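Local coordinates for protein 4-hydroxybutyrate CoA-transferase (Porphyromonas gingivalis, PDB 3EH7) that probably transfers coenzyme A between carboxylic acids such as acetate and 4-hydroxybutyrate, at residues I156-R161 and V181-P186. Sequence-based numbering, arbitrary orientation.
Sequences IGEINR and VMADYP
Neighbouring parallel strands 154-160 and 179-183 of the N-terminal six-stranded sheet meet here at their C-terminal ends, where both run out into loops. V181 N donates to G157 O, I159 N to V181 O and A183 N to I159 O, and R161 N carries the ladder one step past the strand by bonding A183 O (3.0 Å). A183 O takes a second bond, from R161 NH2 (2.9 Å), and the two donors reach it from opposite faces of its carbonyl plane. The arginine chain, bent at chi2 (-44°), folds back to do this, and its guanidinium lies with one face over the selenomethionine methyl, M182 CE being 3.5 Å from R161 CZ. I159 CG2 also touches this methyl, on the same side of the sheet. On the side carrying E158, N160 and A183, the amide of N160 grips the backbone of Y185 twice: OD1 accepts from Y185 N (3.0 Å) and ND2 gives to Y185 O (2.9 Å), the latter oxygen lying in the amide plane. With CG anti to the backbone N (chi1 -179°), N160 also sets ND2 over one face of the Y185 ring, offset toward its rim. Q126 of the adjoining strand accepts from ND2 as well. At the far end of its ring, Y185 OH makes a very short bond to E158 OE2 (2.5 Å), the carboxylate standing almost perpendicular to the ring at its edge. Backbone nitrogens of S42 and C43, at the start of helix 41-49, donate to the two E158 oxygens, so this buried carboxylate is well supplied with donors and probably ionised. Parallel strands ending beside the first turn of a helix are consistent with the Rossmann-like alpha/beta architecture assigned to the family's N-terminal domain.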
ATOM      1  N   ILE A 156     -33.518   2.063  -6.213  1.00 19.58           N
ATOM      2  CA  ILE A 156     -34.416   3.209  -6.073  1.00 19.21           C
ATOM      3  C   ILE A 156     -33.644   4.449  -6.504  1.00 19.20           C
ATOM      4  O   ILE A 156     -32.568   4.747  -5.943  1.00 19.63           O
ATOM      5  CB  ILE A 156     -34.880   3.416  -4.621  1.00 19.05           C
ATOM      6  CG1 ILE A 156     -35.581   2.165  -4.118  1.00 18.68           C
ATOM      7  CG2 ILE A 156     -35.771   4.651  -4.513  1.00 17.68           C
ATOM      8  CD1 ILE A 156     -35.684   2.100  -2.601  1.00 19.12           C
ATOM      9  N   GLY A 157     -34.174   5.138  -7.509  1.00 18.71           N
ATOM     10  CA  GLY A 157     -33.595   6.372  -7.997  1.00 18.74           C
ATOM     11  C   GLY A 157     -34.404   7.548  -7.497  1.00 19.07           C
ATOM     12  O   GLY A 157     -35.592   7.655  -7.790  1.00 18.00           O
ATOM     13  N   GLU A 158     -33.754   8.439  -6.754  1.00 19.03           N
ATOM     14  CA  GLU A 158     -34.412   9.648  -6.259  1.00 19.59           C
ATOM     15  C   GLU A 158     -34.065  10.783  -7.203  1.00 19.30           C
ATOM     16  O   GLU A 158     -32.957  11.323  -7.137  1.00 20.13           O
ATOM     17  CB  GLU A 158     -33.953   9.972  -4.831  1.00 19.93           C
ATOM     18  CG  GLU A 158     -34.671  11.153  -4.204  1.00 22.04           C
ATOM     19  CD  GLU A 158     -34.502  11.230  -2.693  1.00 24.69           C
ATOM     20  OE1 GLU A 158     -34.829  10.245  -2.003  1.00 25.08           O
ATOM     21  OE2 GLU A 158     -34.042  12.279  -2.199  1.00 26.20           O
ATOM     22  N   ILE A 159     -34.989  11.129  -8.093  1.00 18.61           N
ATOM     23  CA  ILE A 159     -34.718  12.142  -9.110  1.00 18.78           C
ATOM     24  C   ILE A 159     -35.061  13.541  -8.586  1.00 18.74           C
ATOM     25  O   ILE A 159     -36.221  13.921  -8.429  1.00 18.12           O
ATOM     26  CB  ILE A 159     -35.456  11.854 -10.442  1.00 18.41           C
ATOM     27  CG1 ILE A 159     -35.058  10.476 -10.966  1.00 17.30           C
ATOM     28  CG2 ILE A 159     -35.120  12.907 -11.470  1.00 18.78           C
ATOM     29  CD1 ILE A 159     -35.502  10.208 -12.423  1.00 17.05           C
ATOM     30  N   ASN A 160     -34.014  14.302  -8.309  1.00 18.65           N
ATOM     31  CA  ASN A 160     -34.164  15.623  -7.728  1.00 19.19           C
ATOM     32  C   ASN A 160     -33.958  16.700  -8.805  1.00 19.44           C
ATOM     33  O   ASN A 160     -32.939  16.723  -9.522  1.00 18.78           O
ATOM     34  CB  ASN A 160     -33.169  15.751  -6.570  1.00 18.91           C
ATOM     35  CG  ASN A 160     -33.234  17.091  -5.842  1.00 19.39           C
ATOM     36  OD1 ASN A 160     -34.066  17.972  -6.119  1.00 17.00           O
ATOM     37  ND2 ASN A 160     -32.316  17.249  -4.891  1.00 18.65           N
ATOM     38  N   ARG A 161     -34.922  17.594  -8.910  1.00 19.57           N
ATOM     39  CA  ARG A 161     -34.828  18.671  -9.902  1.00 20.80           C
ATOM     40  C   ARG A 161     -33.580  19.508  -9.653  1.00 21.61           C
ATOM     41  O   ARG A 161     -33.069  20.143 -10.572  1.00 21.48           O
ATOM     42  CB  ARG A 161     -36.036  19.609  -9.877  1.00 20.63           C
ATOM     43  CG  ARG A 161     -37.426  18.983  -9.832  1.00 20.34           C
ATOM     44  CD  ARG A 161     -37.608  17.846 -10.752  1.00 20.60           C
ATOM     45  NE  ARG A 161     -39.017  17.586 -11.040  1.00 20.19           N
ATOM     46  CZ  ARG A 161     -39.915  17.117 -10.177  1.00 19.07           C
ATOM     47  NH1 ARG A 161     -41.168  16.950 -10.576  1.00 16.65           N
ATOM     48  NH2 ARG A 161     -39.583  16.809  -8.925  1.00 21.08           N
ATOM     49  N   VAL A 181     -38.458   7.974  -7.249  1.00 19.91           N
ATOM     50  CA  VAL A 181     -39.045   8.873  -6.284  1.00 19.21           C
ATOM     51  C   VAL A 181     -38.727  10.309  -6.704  1.00 19.15           C
ATOM     52  O   VAL A 181     -37.553  10.703  -6.738  1.00 19.30           O
ATOM     53  CB  VAL A 181     -38.470   8.561  -4.891  1.00 19.54           C
ATOM     54  CG1 VAL A 181     -38.930   9.619  -3.889  1.00 18.33           C
ATOM     55  CG2 VAL A 181     -38.882   7.149  -4.463  1.00 17.23           C
HETATM   56  N   MSE A 182     -39.748  11.088  -7.047  1.00 18.81           N
HETATM   57  CA  MSE A 182     -39.488  12.463  -7.484  1.00 19.07           C
HETATM   58  C   MSE A 182     -39.180  13.380  -6.287  1.00 18.93           C
HETATM   59  O   MSE A 182     -39.712  13.198  -5.188  1.00 18.89           O
HETATM   60  CB  MSE A 182     -40.653  13.022  -8.335  1.00 18.96           C
HETATM   61  CG  MSE A 182     -40.955  12.250  -9.660  1.00 17.88           C
HETATM   62 SE   MSE A 182     -39.409  11.940 -10.773  0.80 15.77          SE
HETATM   63  CE  MSE A 182     -38.952  13.837 -11.058  1.00 20.06           C
ATOM     64  N   ALA A 183     -38.308  14.356  -6.496  1.00 19.21           N
ATOM     65  CA  ALA A 183     -37.981  15.312  -5.437  1.00 19.31           C
ATOM     66  C   ALA A 183     -37.580  16.696  -5.975  1.00 19.89           C
ATOM     67  O   ALA A 183     -37.292  16.867  -7.159  1.00 19.21           O
ATOM     68  CB  ALA A 183     -36.903  14.750  -4.557  1.00 19.28           C
ATOM     69  N   ASP A 184     -37.564  17.682  -5.083  1.00 20.78           N
ATOM     70  CA  ASP A 184     -37.116  19.034  -5.432  1.00 21.59           C
ATOM     71  C   ASP A 184     -36.613  19.738  -4.172  1.00 21.73           C
ATOM     72  O   ASP A 184     -37.381  20.294  -3.400  1.00 21.29           O
ATOM     73  CB  ASP A 184     -38.258  19.811  -6.105  1.00 21.84           C
ATOM     74  CG  ASP A 184     -37.819  21.184  -6.636  1.00 24.06           C
ATOM     75  OD1 ASP A 184     -36.599  21.466  -6.675  1.00 26.00           O
ATOM     76  OD2 ASP A 184     -38.718  21.980  -7.007  1.00 27.05           O
ATOM     77  N   TYR A 185     -35.318  19.673  -3.930  1.00 22.29           N
ATOM     78  CA  TYR A 185     -34.798  20.221  -2.691  1.00 22.94           C
ATOM     79  C   TYR A 185     -33.331  20.493  -2.884  1.00 23.20           C
ATOM     80  O   TYR A 185     -32.691  19.818  -3.678  1.00 22.50           O
ATOM     81  CB  TYR A 185     -35.035  19.278  -1.492  1.00 23.08           C
ATOM     82  CG  TYR A 185     -34.371  17.920  -1.604  1.00 23.32           C
ATOM     83  CD1 TYR A 185     -32.982  17.784  -1.485  1.00 25.88           C
ATOM     84  CD2 TYR A 185     -35.119  16.775  -1.834  1.00 23.23           C
ATOM     85  CE1 TYR A 185     -32.362  16.552  -1.602  1.00 25.12           C
ATOM     86  CE2 TYR A 185     -34.507  15.530  -1.967  1.00 24.00           C
ATOM     87  CZ  TYR A 185     -33.124  15.421  -1.854  1.00 25.41           C
ATOM     88  OH  TYR A 185     -32.484  14.193  -1.962  1.00 24.64           O
ATOM     89  N   PRO A 186     -32.803  21.497  -2.176  1.00 23.69           N
ATOM     90  CA  PRO A 186     -31.397  21.773  -2.311  1.00 24.39           C
ATOM     91  C   PRO A 186     -30.577  20.628  -1.722  1.00 25.22           C
ATOM     92  O   PRO A 186     -30.878  20.132  -0.639  1.00 25.44           O
ATOM     93  CB  PRO A 186     -31.212  23.074  -1.515  1.00 24.09           C
ATOM     94  CG  PRO A 186     -32.367  23.108  -0.570  1.00 24.52           C
ATOM     95  CD  PRO A 186     -33.492  22.516  -1.357  1.00 24.19           C
TER